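Lovastatin nonaketide synthase, polyketide synthase component (Aspergillus terreus, PDB 7CPX) builds the nonaketide backbone of lovastatin from malonyl-CoA, working with its partner enzyme LovC to yield carrier-bound dihydromonacolin L. Local coordinates at residues R2189-N2194 with V2210-V2215; V2162-D2167 with G2238-P2243; T2216-V2221 with V2270-E2275; H1109-R1114 with P2195-H2200; D2156-L2161 with L2231-V2236. The protein carries 2 engineered substitutions. All blocks are in the same frame, centred on the assembly; numbering follows the deposited sequence.

From the N-terminal side, the chain first passes H1109-R1114 of the dehydratase domain, which waits more than a thousand residues for P2195-H2200 to close contact 4. Within the ketoreductase, D2156-L2161 runs into the first strand of the Rossmann sheet and V2162-D2167 leaves it. Contact 1, between the loops after the second and third strands, is the first to close among those with both ends in this domain and lies wholly within the loops of contacts 5 and 2. Contact 4 crosses contacts 1, 2 and 5. Contacts 5 and 2 cross each other and pair the first strand with strand 2236-2241. Contact 3 starts after contact 1, crosses contacts 2 and 5, and joins two helices beside the sheet.

Contact 1: R2189-N2194 with V2210-V2215; sequences RNPQVN and VLSMDV
P2191 rests on V2210 and S2212, its ring presenting CB to one and CG to the other. CB approaches V2210 CB at 4.0 Å, while CG faces the serine hydroxyl and lies 3.6 Å from S2212 CA. Two residues on, V2193 and V2210 lie alongside each other, running opposite ways. V2210 holds CG1 trans to its carbonyl carbon (chi1 -58°), which brings that methyl to 3.8 Å from V2193 CG2. The proline is the centre of an inverse gamma turn, with Q2192 N bonded to N2190 O at 2.9 Å. The two segments are the loops that follow strands 2183-2187 and 2207-2210 of the Rossmann sheet in the ketoreductase domain, and R2189, N2190, D2214 and V2215 belong to its NADP pocket. R2189 and D2214 meet through their aliphatic parts, CB to CB at 4.1 Å. With chi1 at 47° and the chain extended from CG to NE, the arginine leads its guanidinium away from the second loop, and R2189 NE stays 5.7 Å from D2214 OD1. That carboxylate oxygen is instead hydrogen-bonded to the hydroxyl of T2216, just beyond the segment.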
# COMPACT_ATOMS: atom_id res chain seq x y z
N ARG A 2189 30.32 59.74 -9.65
CA ARG A 2189 30.91 60.74 -8.76
C ARG A 2189 30.97 60.23 -7.32
O ARG A 2189 31.82 60.67 -6.54
CB ARG A 2189 30.14 62.05 -8.85
CG ARG A 2189 28.63 61.91 -8.76
CD ARG A 2189 27.93 63.25 -8.77
NE ARG A 2189 26.48 63.10 -8.73
CZ ARG A 2189 25.61 64.11 -8.81
NH1 ARG A 2189 26.02 65.36 -8.95
NH2 ARG A 2189 24.31 63.85 -8.75
N ASN A 2190 30.07 59.32 -6.96
CA ASN A 2190 30.05 58.69 -5.64
C ASN A 2190 29.85 57.19 -5.83
O ASN A 2190 28.75 56.67 -5.62
CB ASN A 2190 28.96 59.28 -4.75
CG ASN A 2190 29.09 60.78 -4.60
OD1 ASN A 2190 28.41 61.55 -5.28
ND2 ASN A 2190 29.97 61.21 -3.70
N PRO A 2191 30.90 56.47 -6.23
CA PRO A 2191 30.76 55.03 -6.54
C PRO A 2191 30.76 54.16 -5.28
O PRO A 2191 31.75 53.52 -4.93
CB PRO A 2191 31.97 54.77 -7.44
CG PRO A 2191 33.01 55.66 -6.86
CD PRO A 2191 32.29 56.92 -6.42
N GLN A 2192 29.63 54.14 -4.59
CA GLN A 2192 29.50 53.34 -3.37
C GLN A 2192 29.25 51.89 -3.76
O GLN A 2192 28.11 51.50 -4.06
CB GLN A 2192 28.38 53.88 -2.50
CG GLN A 2192 28.00 52.97 -1.34
CD GLN A 2192 29.21 52.49 -0.56
OE1 GLN A 2192 30.19 53.22 -0.40
NE2 GLN A 2192 29.15 51.26 -0.06
N VAL A 2193 30.31 51.08 -3.77
CA VAL A 2193 30.22 49.66 -4.09
C VAL A 2193 31.06 48.90 -3.09
O VAL A 2193 32.20 49.29 -2.79
CB VAL A 2193 30.69 49.36 -5.53
CG1 VAL A 2193 30.54 47.89 -5.83
CG2 VAL A 2193 29.92 50.20 -6.52
N ASN A 2194 30.52 47.81 -2.57
CA ASN A 2194 31.25 46.99 -1.61
C ASN A 2194 32.41 46.29 -2.31
O ASN A 2194 32.20 45.66 -3.36
CB ASN A 2194 30.33 45.97 -0.96
CG ASN A 2194 30.95 45.29 0.24
OD1 ASN A 2194 32.14 44.98 0.25
ND2 ASN A 2194 30.14 45.08 1.27
N VAL A 2210 35.83 50.20 -9.62
CA VAL A 2210 35.07 51.45 -9.58
C VAL A 2210 36.04 52.60 -9.81
O VAL A 2210 37.14 52.62 -9.25
CB VAL A 2210 34.32 51.61 -8.24
CG1 VAL A 2210 33.39 50.44 -8.01
CG2 VAL A 2210 35.30 51.75 -7.09
N LEU A 2211 35.62 53.56 -10.64
CA LEU A 2211 36.53 54.58 -11.14
C LEU A 2211 36.41 55.92 -10.43
O LEU A 2211 37.36 56.71 -10.49
CB LEU A 2211 36.29 54.79 -12.64
CG LEU A 2211 37.38 55.55 -13.39
CD1 LEU A 2211 38.70 54.81 -13.31
CD2 LEU A 2211 36.98 55.75 -14.84
N SER A 2212 35.29 56.19 -9.76
CA SER A 2212 35.07 57.49 -9.12
C SER A 2212 35.21 58.63 -10.12
O SER A 2212 35.75 59.69 -9.80
CB SER A 2212 36.03 57.69 -7.94
OG SER A 2212 35.92 56.63 -7.00
N MET A 2213 34.71 58.42 -11.33
CA MET A 2213 34.85 59.38 -12.41
C MET A 2213 33.55 60.18 -12.55
O MET A 2213 32.48 59.60 -12.78
CB MET A 2213 35.17 58.66 -13.72
CG MET A 2213 35.33 59.57 -14.93
SD MET A 2213 35.57 58.64 -16.45
CE MET A 2213 33.94 57.93 -16.68
N ASP A 2214 33.65 61.50 -12.40
CA ASP A 2214 32.52 62.39 -12.64
C ASP A 2214 32.52 62.77 -14.11
O ASP A 2214 33.34 63.58 -14.54
CB ASP A 2214 32.61 63.62 -11.74
CG ASP A 2214 31.42 64.54 -11.90
OD1 ASP A 2214 30.49 64.20 -12.66
OD2 ASP A 2214 31.41 65.62 -11.26
N VAL A 2215 31.59 62.20 -14.88
CA VAL A 2215 31.60 62.39 -16.32
C VAL A 2215 31.23 63.81 -16.73
O VAL A 2215 31.30 64.14 -17.91
CB VAL A 2215 30.64 61.38 -16.98
CG1 VAL A 2215 29.21 61.89 -16.94
CG2 VAL A 2215 31.07 61.09 -18.40

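Contact 2: V2162-D2167 with G2238-P2243; sequences VGLTGD and GIAFGP
V2162 lies at the apolar centre, one methyl on each of two residues of strand 2236-2241. With CG1 opposite the backbone N (chi1 -179°), CG2 is left to lie beside I2239 CG2 at 3.8 Å, the two side chains pointing the same way. CG1 meets F2241 CD2 at 4.0 Å, approaching the ring at a slant. The phenyl ring is covered on one face by P2243, two residues on, whose CD sits over the ring centre, and L2273 of helix 2256-2276 packs on V2162, I2239 and F2241 alike. L2164 makes a second apolar patch: its CD2 reaches A2240 CB at 3.8 Å and its CD1 reaches G2242 CA at 3.5 Å, with F2292 of the next strand touching both L2164 and A2240. Further out, two hydrogen bonds join the main chains where the strands end: V2162 N donates to A2240 O at 2.9 Å, and G2242 N to V2162 O at 2.8 Å. At the rim G2163, at positive phi and without a side chain, brings its CA to 3.8 Å from P2243 CA, and its N is bonded to T2187 OG1. G2163, G2242 and P2243 line the NADP pocket, and the whole is the strand-to-helix glycine-rich turn of a Rossmann fold set against its neighbouring strand.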
# COMPACT_ATOMS: atom_id res chain seq x y z
N VAL A 2162 29.26 54.01 -17.28
CA VAL A 2162 29.33 55.36 -16.75
C VAL A 2162 28.04 55.67 -16.01
O VAL A 2162 26.95 55.56 -16.58
CB VAL A 2162 29.59 56.39 -17.86
CG1 VAL A 2162 29.70 57.79 -17.28
CG2 VAL A 2162 30.85 56.02 -18.62
N GLY A 2163 28.16 56.06 -14.74
CA GLY A 2163 27.00 56.26 -13.90
C GLY A 2163 26.32 54.98 -13.46
O GLY A 2163 25.33 55.05 -12.73
N LEU A 2164 26.83 53.83 -13.89
CA LEU A 2164 26.25 52.53 -13.56
C LEU A 2164 26.97 51.90 -12.37
O LEU A 2164 27.53 50.80 -12.46
CB LEU A 2164 26.29 51.63 -14.79
CG LEU A 2164 25.01 51.64 -15.63
CD1 LEU A 2164 24.55 53.06 -15.90
CD2 LEU A 2164 25.23 50.91 -16.94
N THR A 2165 26.97 52.60 -11.24
CA THR A 2165 27.49 52.07 -9.99
C THR A 2165 26.39 51.64 -9.04
O THR A 2165 26.69 51.01 -8.02
CB THR A 2165 28.37 53.12 -9.30
OG1 THR A 2165 27.65 54.34 -9.16
CG2 THR A 2165 29.64 53.36 -10.09
N GLY A 2166 25.14 51.94 -9.35
CA GLY A 2166 24.02 51.54 -8.51
C GLY A 2166 23.65 50.10 -8.74
O GLY A 2166 24.37 49.31 -9.35
N ASP A 2167 22.46 49.74 -8.24
CA ASP A 2167 21.99 48.37 -8.39
C ASP A 2167 21.85 48.00 -9.85
O ASP A 2167 22.24 46.90 -10.27
CB ASP A 2167 20.66 48.20 -7.66
CG ASP A 2167 20.73 48.61 -6.20
OD1 ASP A 2167 21.76 49.19 -5.80
OD2 ASP A 2167 19.76 48.34 -5.46
N GLY A 2238 34.11 49.31 -24.89
CA GLY A 2238 32.70 49.63 -24.88
C GLY A 2238 32.36 50.52 -23.70
O GLY A 2238 33.09 50.57 -22.71
N ILE A 2239 31.24 51.22 -23.84
CA ILE A 2239 30.75 52.13 -22.81
C ILE A 2239 29.26 51.89 -22.63
O ILE A 2239 28.52 51.76 -23.61
CB ILE A 2239 31.02 53.60 -23.17
CG1 ILE A 2239 32.53 53.83 -23.32
CG2 ILE A 2239 30.46 54.52 -22.09
CD1 ILE A 2239 32.88 55.23 -23.77
N ALA A 2240 28.81 51.85 -21.38
CA ALA A 2240 27.40 51.79 -21.02
C ALA A 2240 27.08 53.09 -20.28
O ALA A 2240 27.17 53.15 -19.05
CB ALA A 2240 27.08 50.57 -20.19
N PHE A 2241 26.72 54.12 -21.03
CA PHE A 2241 26.55 55.46 -20.50
C PHE A 2241 25.15 55.60 -19.92
O PHE A 2241 24.17 55.68 -20.67
CB PHE A 2241 26.79 56.49 -21.60
CG PHE A 2241 26.75 57.91 -21.13
CD1 PHE A 2241 25.56 58.60 -21.08
CD2 PHE A 2241 27.90 58.55 -20.74
CE1 PHE A 2241 25.51 59.90 -20.64
CE2 PHE A 2241 27.87 59.86 -20.30
CZ PHE A 2241 26.67 60.54 -20.26
N GLY A 2242 25.05 55.62 -18.59
CA GLY A 2242 23.78 55.78 -17.93
C GLY A 2242 23.78 56.66 -16.70
O GLY A 2242 23.02 56.42 -15.75
N PRO A 2243 24.62 57.70 -16.66
CA PRO A 2243 24.53 58.65 -15.54
C PRO A 2243 23.18 59.34 -15.54
O PRO A 2243 22.62 59.64 -16.60
CB PRO A 2243 25.67 59.63 -15.82
CG PRO A 2243 25.83 59.60 -17.29
CD PRO A 2243 25.54 58.18 -17.70

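Contact 3: T2216-V2221 with V2270-E2275; sequences TSQNSV and VRILHE
T2216 touches I2272 through its backbone, T2216 O lying 3.6 Å from I2272 CD1; its hydroxyl is bonded to D2214, and the residue belongs to the NADP pocket. S2217, the N-cap of helix 2218-2230, receives a weak capping bond from N2219 N at its OG (3.4 Å) and sets its carbonyl carbon against the same isoleucine methyl. Q2218 then lays its amide alongside I2272: CG is trans to the backbone N, and the bend at chi2 (74°) brings CD to 3.6 Å from I2272 CG2. The amide nitrogen is held by E2222. V2221 finishes the turn, its CB 3.6 Å from I2272 CG2 and its CG1 4.0 Å from L2273 CD2. I2272 thus carries most of the contact, meeting the residues before the helix and its first turn. Helix 2256-2276 packs by L2273 on I2239 and F2241 of strand 2236-2241, and by V2270 and H2274 on helix 2305-2323, while V2221 and L2273 both touch V2215 in the loop before helix 2218-2230.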
# COMPACT_ATOMS: atom_id res chain seq x y z
N THR A 2216 30.83 64.65 -15.77
CA THR A 2216 30.46 66.02 -16.10
C THR A 2216 31.67 66.84 -16.54
O THR A 2216 31.53 67.74 -17.37
CB THR A 2216 29.79 66.68 -14.90
OG1 THR A 2216 28.95 65.73 -14.23
CG2 THR A 2216 28.94 67.86 -15.35
N SER A 2217 32.84 66.54 -15.99
CA SER A 2217 34.04 67.33 -16.22
C SER A 2217 35.00 66.59 -17.14
O SER A 2217 35.22 65.39 -16.99
CB SER A 2217 34.74 67.64 -14.89
OG SER A 2217 35.92 68.40 -15.11
N GLN A 2218 35.58 67.33 -18.09
CA GLN A 2218 36.59 66.75 -18.97
C GLN A 2218 37.79 66.28 -18.16
O GLN A 2218 38.34 65.20 -18.42
CB GLN A 2218 37.02 67.78 -20.02
CG GLN A 2218 38.07 67.28 -21.01
CD GLN A 2218 37.50 66.32 -22.03
OE1 GLN A 2218 36.33 66.42 -22.41
NE2 GLN A 2218 38.32 65.38 -22.49
N ASN A 2219 38.22 67.07 -17.18
CA ASN A 2219 39.38 66.69 -16.38
C ASN A 2219 39.12 65.40 -15.62
O ASN A 2219 39.99 64.53 -15.56
CB ASN A 2219 39.73 67.82 -15.40
CG ASN A 2219 40.05 69.12 -16.10
OD1 ASN A 2219 40.57 69.12 -17.22
ND2 ASN A 2219 39.74 70.24 -15.45
N SER A 2220 37.92 65.25 -15.04
CA SER A 2220 37.61 64.03 -14.31
C SER A 2220 37.61 62.82 -15.23
O SER A 2220 38.12 61.76 -14.87
CB SER A 2220 36.25 64.18 -13.62
OG SER A 2220 36.28 65.21 -12.65
N VAL A 2221 37.03 62.96 -16.43
CA VAL A 2221 36.99 61.84 -17.36
C VAL A 2221 38.40 61.46 -17.79
O VAL A 2221 38.73 60.27 -17.87
CB VAL A 2221 36.11 62.19 -18.58
CG1 VAL A 2221 36.18 61.08 -19.61
CG2 VAL A 2221 34.67 62.41 -18.14
N VAL A 2270 28.29 62.44 -22.53
CA VAL A 2270 28.39 61.79 -23.83
C VAL A 2270 29.31 62.58 -24.74
O VAL A 2270 30.06 62.01 -25.54
CB VAL A 2270 27.00 61.60 -24.47
CG1 VAL A 2270 26.14 60.69 -23.62
CG2 VAL A 2270 26.29 62.93 -24.71
N ARG A 2271 29.28 63.91 -24.65
CA ARG A 2271 30.16 64.73 -25.48
C ARG A 2271 31.62 64.42 -25.17
O ARG A 2271 32.43 64.18 -26.08
CB ARG A 2271 29.85 66.20 -25.25
CG ARG A 2271 30.52 67.15 -26.22
CD ARG A 2271 29.69 68.41 -26.40
NE ARG A 2271 29.37 69.03 -25.12
CZ ARG A 2271 28.45 69.97 -24.95
NH1 ARG A 2271 27.72 70.42 -25.96
NH2 ARG A 2271 28.25 70.47 -23.73
N ILE A 2272 31.97 64.39 -23.89
CA ILE A 2272 33.35 64.13 -23.49
C ILE A 2272 33.77 62.74 -23.93
O ILE A 2272 34.86 62.55 -24.50
CB ILE A 2272 33.51 64.32 -21.97
CG1 ILE A 2272 33.27 65.78 -21.58
CG2 ILE A 2272 34.89 63.86 -21.53
CD1 ILE A 2272 33.06 65.99 -20.10
N LEU A 2273 32.93 61.74 -23.67
CA LEU A 2273 33.30 60.37 -24.00
C LEU A 2273 33.38 60.15 -25.50
O LEU A 2273 34.26 59.42 -25.97
CB LEU A 2273 32.32 59.40 -23.36
CG LEU A 2273 32.46 59.31 -21.83
CD1 LEU A 2273 31.26 58.64 -21.21
CD2 LEU A 2273 33.73 58.57 -21.46
N HIS A 2274 32.49 60.76 -26.27
CA HIS A 2274 32.57 60.68 -27.72
C HIS A 2274 33.86 61.31 -28.23
O HIS A 2274 34.57 60.72 -29.04
CB HIS A 2274 31.35 61.35 -28.35
CG HIS A 2274 31.38 61.40 -29.84
ND1 HIS A 2274 31.45 60.27 -30.62
CD2 HIS A 2274 31.33 62.45 -30.70
CE1 HIS A 2274 31.45 60.62 -31.90
NE2 HIS A 2274 31.38 61.94 -31.97
N GLU A 2275 34.19 62.51 -27.72
CA GLU A 2275 35.44 63.14 -28.12
C GLU A 2275 36.63 62.26 -27.77
O GLU A 2275 37.61 62.20 -28.52
CB GLU A 2275 35.57 64.51 -27.44
CG GLU A 2275 34.56 65.54 -27.92
CD GLU A 2275 34.62 66.83 -27.13
OE1 GLU A 2275 35.45 66.92 -26.20
OE2 GLU A 2275 33.84 67.75 -27.44

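Contact 4: H1109-R1114 with P2195-H2200; sequences HPHMNR and PKWLAH
H1109 turns its edge to the face of H2200 in a T-shaped pair, the planes at 86° and the centroids 5.3 Å apart. H1109 CE1 stands above the H2200 ring, offset toward the rim, 4.1 Å from H2200 NE2. On one face of the H1109 ring lies CD of the following P1110. The contact is a domain interface: H1109-R1114 leads into strand 1113-1115 of the dehydratase, in what is probably its C-terminal hotdog, and P2195-H2200 forms a helix of the ketoreductase Rossmann fold. H1111 takes W2197 CB near the plane of its ring, at the edge, with H1111 NE2 4.1 Å from that carbon; the imidazole and indole planes are inclined at 68°. L2198 CD2 lies in plane at the indole edge, and the indole nitrogen makes a weak hydrogen bond to D1145. Both paired histidines also touch R1147, so dehydratase strand 1147-1152 joins the interface. H2200 carries its ring trans to the backbone N (chi1 156°), which lets it reach H1109. K2196, bent at each torsion beyond chi1, folds over the proline, where its CE lies 3.3 Å from P1110 CG.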
# COMPACT_ATOMS: atom_id res chain seq x y z
N HIS A 1109 23.84 37.69 1.06
CA HIS A 1109 24.19 38.36 -0.19
C HIS A 1109 24.13 39.87 -0.04
O HIS A 1109 23.14 40.41 0.46
CB HIS A 1109 23.26 37.89 -1.31
CG HIS A 1109 23.82 38.07 -2.69
ND1 HIS A 1109 24.95 37.42 -3.12
CD2 HIS A 1109 23.41 38.85 -3.72
CE1 HIS A 1109 25.21 37.78 -4.37
NE2 HIS A 1109 24.29 38.65 -4.75
N PRO A 1110 25.18 40.59 -0.47
CA PRO A 1110 25.46 41.91 0.11
C PRO A 1110 24.38 42.97 -0.06
O PRO A 1110 23.83 43.46 0.92
CB PRO A 1110 26.73 42.33 -0.64
CG PRO A 1110 26.60 41.65 -1.97
CD PRO A 1110 26.01 40.32 -1.65
N HIS A 1111 24.07 43.30 -1.31
CA HIS A 1111 23.14 44.38 -1.63
C HIS A 1111 21.92 43.76 -2.28
O HIS A 1111 22.02 43.11 -3.32
CB HIS A 1111 23.76 45.40 -2.58
CG HIS A 1111 25.20 45.70 -2.29
ND1 HIS A 1111 25.59 46.75 -1.48
CD2 HIS A 1111 26.34 45.11 -2.72
CE1 HIS A 1111 26.91 46.78 -1.41
NE2 HIS A 1111 27.39 45.79 -2.16
N MET A 1112 20.76 43.97 -1.66
CA MET A 1112 19.52 43.42 -2.18
C MET A 1112 18.44 44.45 -1.90
O MET A 1112 18.17 44.77 -0.74
CB MET A 1112 19.20 42.08 -1.54
CG MET A 1112 20.42 41.20 -1.28
SD MET A 1112 19.98 39.52 -0.83
CE MET A 1112 19.82 38.78 -2.45
N ASN A 1113 17.84 44.98 -2.97
CA ASN A 1113 16.74 45.91 -2.81
C ASN A 1113 15.66 45.29 -1.94
O ASN A 1113 15.28 44.13 -2.14
CB ASN A 1113 16.18 46.30 -4.17
CG ASN A 1113 17.19 47.03 -5.03
OD1 ASN A 1113 17.21 48.26 -5.07
ND2 ASN A 1113 18.04 46.27 -5.73
N ARG A 1114 15.19 46.05 -0.96
CA ARG A 1114 14.22 45.57 0.01
C ARG A 1114 12.88 45.31 -0.66
O ARG A 1114 12.15 46.25 -0.98
CB ARG A 1114 14.07 46.57 1.15
CG ARG A 1114 13.19 46.09 2.29
CD ARG A 1114 12.82 47.23 3.23
NE ARG A 1114 12.04 48.25 2.54
CZ ARG A 1114 10.73 48.20 2.36
NH1 ARG A 1114 10.01 47.17 2.79
NH2 ARG A 1114 10.12 49.19 1.71
N PRO A 2195 33.64 46.37 -1.78
CA PRO A 2195 34.74 45.63 -2.43
C PRO A 2195 34.46 44.15 -2.53
O PRO A 2195 34.87 43.49 -3.50
CB PRO A 2195 35.94 45.93 -1.51
CG PRO A 2195 35.57 47.17 -0.77
CD PRO A 2195 34.09 47.13 -0.60
N LYS A 2196 33.76 43.59 -1.54
CA LYS A 2196 33.36 42.20 -1.60
C LYS A 2196 32.44 41.92 -2.78
O LYS A 2196 32.41 40.79 -3.28
CB LYS A 2196 32.70 41.82 -0.27
CG LYS A 2196 31.98 40.49 -0.22
CD LYS A 2196 30.49 40.68 -0.00
CE LYS A 2196 29.77 41.00 -1.30
NZ LYS A 2196 29.65 42.48 -1.53
N TRP A 2197 31.71 42.93 -3.27
CA TRP A 2197 30.94 42.74 -4.49
C TRP A 2197 31.86 42.61 -5.70
O TRP A 2197 31.60 41.81 -6.61
CB TRP A 2197 29.96 43.89 -4.70
CG TRP A 2197 29.14 43.75 -5.94
CD1 TRP A 2197 27.92 43.16 -6.06
CD2 TRP A 2197 29.49 44.22 -7.25
NE1 TRP A 2197 27.49 43.22 -7.36
CE2 TRP A 2197 28.43 43.87 -8.11
CE3 TRP A 2197 30.59 44.89 -7.78
CZ2 TRP A 2197 28.45 44.17 -9.47
CZ3 TRP A 2197 30.60 45.19 -9.13
CH2 TRP A 2197 29.54 44.83 -9.96
N LEU A 2198 32.94 43.38 -5.71
CA LEU A 2198 33.97 43.20 -6.73
C LEU A 2198 34.54 41.79 -6.65
O LEU A 2198 34.78 41.15 -7.68
CB LEU A 2198 35.07 44.24 -6.56
CG LEU A 2198 34.60 45.70 -6.50
CD1 LEU A 2198 35.76 46.62 -6.15
CD2 LEU A 2198 33.96 46.13 -7.81
N ALA A 2199 34.75 41.29 -5.43
CA ALA A 2199 35.21 39.91 -5.28
C ALA A 2199 34.20 38.92 -5.85
O ALA A 2199 34.57 37.96 -6.54
CB ALA A 2199 35.48 39.61 -3.81
N HIS A 2200 32.91 39.14 -5.57
CA HIS A 2200 31.88 38.24 -6.07
C HIS A 2200 31.87 38.20 -7.59
O HIS A 2200 31.83 37.13 -8.20
CB HIS A 2200 30.51 38.67 -5.54
CG HIS A 2200 29.37 38.22 -6.40
ND1 HIS A 2200 29.08 36.89 -6.62
CD2 HIS A 2200 28.44 38.92 -7.09
CE1 HIS A 2200 28.03 36.80 -7.42
NE2 HIS A 2200 27.62 38.01 -7.71

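Contact 5: D2156-L2161 with L2231-V2236; sequences DKTYLL and LHLPPV
T2158 packs against the L2233-P2234-P2235 loop. Its strand here begins the parallel pairing of the first Rossmann strand, 2158-2162, with strand 2236-2241, T2158 standing opposite V2236 in the central sheet of the ketoreductase. From CB outward, the threonine meets the loop with every atom. CB lies 3.5 Å from P2234 O. The methyl CG2 packs on L2233 CB, also at 3.5 Å, the two side chains crossing at about a right angle, and the P2234 ring lies just beyond. OG1 points among the carbonyl groups of the two prolines, 3.0 Å from P2235 O, but it is modelled too close to P2234 O for its exact placing to be trusted. The backbone is plainer: T2158 N donates to P2235 O at 3.0 Å. T2158 O in turn receives a CA-H contact from V2236 CA at 3.3 Å. Before the strand, P2234 CB covers D2156 O, and K2157 sends its extended chain away from the loop to a salt bridge with D2287. The loop itself follows a Schellman motif at H2232, which ends helix 2218-2230. That helix covers L2160 and V2236 with L2225 and L2228. With V2236 CG1 trans to the backbone N (chi1 -179°), this methyl comes to 4.1 Å from L2160 CB.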
# COMPACT_ATOMS: atom_id res chain seq x y z
N ASP A 2156 39.54 40.76 -23.54
CA ASP A 2156 40.70 41.64 -23.64
C ASP A 2156 40.31 43.11 -23.78
O ASP A 2156 41.03 43.88 -24.41
CB ASP A 2156 41.58 41.22 -24.81
CG ASP A 2156 40.85 41.27 -26.14
OD1 ASP A 2156 39.64 41.58 -26.15
OD2 ASP A 2156 41.49 41.00 -27.18
N LYS A 2157 39.17 43.50 -23.21
CA LYS A 2157 38.70 44.87 -23.31
C LYS A 2157 38.00 45.26 -22.02
O LYS A 2157 37.37 44.44 -21.35
CB LYS A 2157 37.75 45.05 -24.49
CG LYS A 2157 38.45 45.09 -25.84
CD LYS A 2157 37.46 44.91 -26.98
CE LYS A 2157 38.14 45.13 -28.33
NZ LYS A 2157 37.23 44.82 -29.47
N THR A 2158 38.11 46.54 -21.67
CA THR A 2158 37.41 47.10 -20.53
C THR A 2158 36.09 47.69 -20.98
O THR A 2158 36.02 48.42 -21.98
CB THR A 2158 38.24 48.19 -19.84
OG1 THR A 2158 39.22 48.70 -20.76
CG2 THR A 2158 38.93 47.64 -18.61
N TYR A 2159 35.03 47.38 -20.24
CA TYR A 2159 33.70 47.90 -20.53
C TYR A 2159 33.34 48.91 -19.46
O TYR A 2159 33.31 48.58 -18.27
CB TYR A 2159 32.70 46.75 -20.61
CG TYR A 2159 33.04 45.80 -21.73
CD1 TYR A 2159 32.72 46.10 -23.05
CD2 TYR A 2159 33.70 44.61 -21.48
CE1 TYR A 2159 33.04 45.24 -24.07
CE2 TYR A 2159 34.02 43.74 -22.50
CZ TYR A 2159 33.69 44.06 -23.80
OH TYR A 2159 34.01 43.20 -24.82
N LEU A 2160 33.07 50.14 -19.89
CA LEU A 2160 32.96 51.29 -18.99
C LEU A 2160 31.49 51.63 -18.81
O LEU A 2160 30.86 52.20 -19.71
CB LEU A 2160 33.73 52.47 -19.56
CG LEU A 2160 33.84 53.71 -18.67
CD1 LEU A 2160 34.69 53.41 -17.46
CD2 LEU A 2160 34.42 54.87 -19.46
N LEU A 2161 30.94 51.30 -17.65
CA LEU A 2161 29.56 51.61 -17.31
C LEU A 2161 29.56 52.94 -16.56
O LEU A 2161 29.85 52.99 -15.37
CB LEU A 2161 28.94 50.48 -16.48
CG LEU A 2161 29.40 49.06 -16.82
CD1 LEU A 2161 28.61 48.05 -16.02
CD2 LEU A 2161 29.26 48.76 -18.31
N LEU A 2231 45.86 51.28 -13.68
CA LEU A 2231 45.46 49.95 -13.24
C LEU A 2231 45.85 48.87 -14.24
O LEU A 2231 45.66 47.68 -13.95
CB LEU A 2231 43.95 49.91 -13.00
CG LEU A 2231 43.45 50.76 -11.83
CD1 LEU A 2231 41.95 50.94 -11.90
CD2 LEU A 2231 43.85 50.14 -10.51
N HIS A 2232 46.38 49.25 -15.40
CA HIS A 2232 46.84 48.30 -16.42
C HIS A 2232 45.68 47.51 -17.01
O HIS A 2232 45.86 46.37 -17.45
CB HIS A 2232 47.90 47.35 -15.85
CG HIS A 2232 49.10 48.05 -15.28
ND1 HIS A 2232 49.39 49.37 -15.56
CD2 HIS A 2232 50.07 47.62 -14.44
CE1 HIS A 2232 50.49 49.71 -14.93
NE2 HIS A 2232 50.93 48.67 -14.24
N LEU A 2233 44.50 48.10 -17.03
CA LEU A 2233 43.35 47.46 -17.64
C LEU A 2233 43.44 47.52 -19.16
O LEU A 2233 44.10 48.41 -19.71
CB LEU A 2233 42.06 48.14 -17.17
CG LEU A 2233 41.91 48.33 -15.66
CD1 LEU A 2233 40.65 49.12 -15.35
CD2 LEU A 2233 41.90 47.00 -14.94
N PRO A 2234 42.79 46.60 -19.86
CA PRO A 2234 42.80 46.64 -21.32
C PRO A 2234 42.14 47.91 -21.83
O PRO A 2234 41.45 48.61 -21.08
CB PRO A 2234 41.99 45.40 -21.72
CG PRO A 2234 42.10 44.49 -20.57
CD PRO A 2234 42.15 45.37 -19.36
N PRO A 2235 42.32 48.25 -23.11
CA PRO A 2235 41.69 49.45 -23.65
C PRO A 2235 40.17 49.35 -23.61
O PRO A 2235 39.60 48.26 -23.69
CB PRO A 2235 42.20 49.51 -25.10
CG PRO A 2235 43.43 48.66 -25.11
CD PRO A 2235 43.17 47.58 -24.11
N VAL A 2236 39.53 50.51 -23.48
CA VAL A 2236 38.07 50.55 -23.40
C VAL A 2236 37.50 50.07 -24.73
O VAL A 2236 37.71 50.70 -25.77
CB VAL A 2236 37.58 51.95 -23.05
CG1 VAL A 2236 36.07 51.97 -22.94
CG2 VAL A 2236 38.21 52.43 -21.75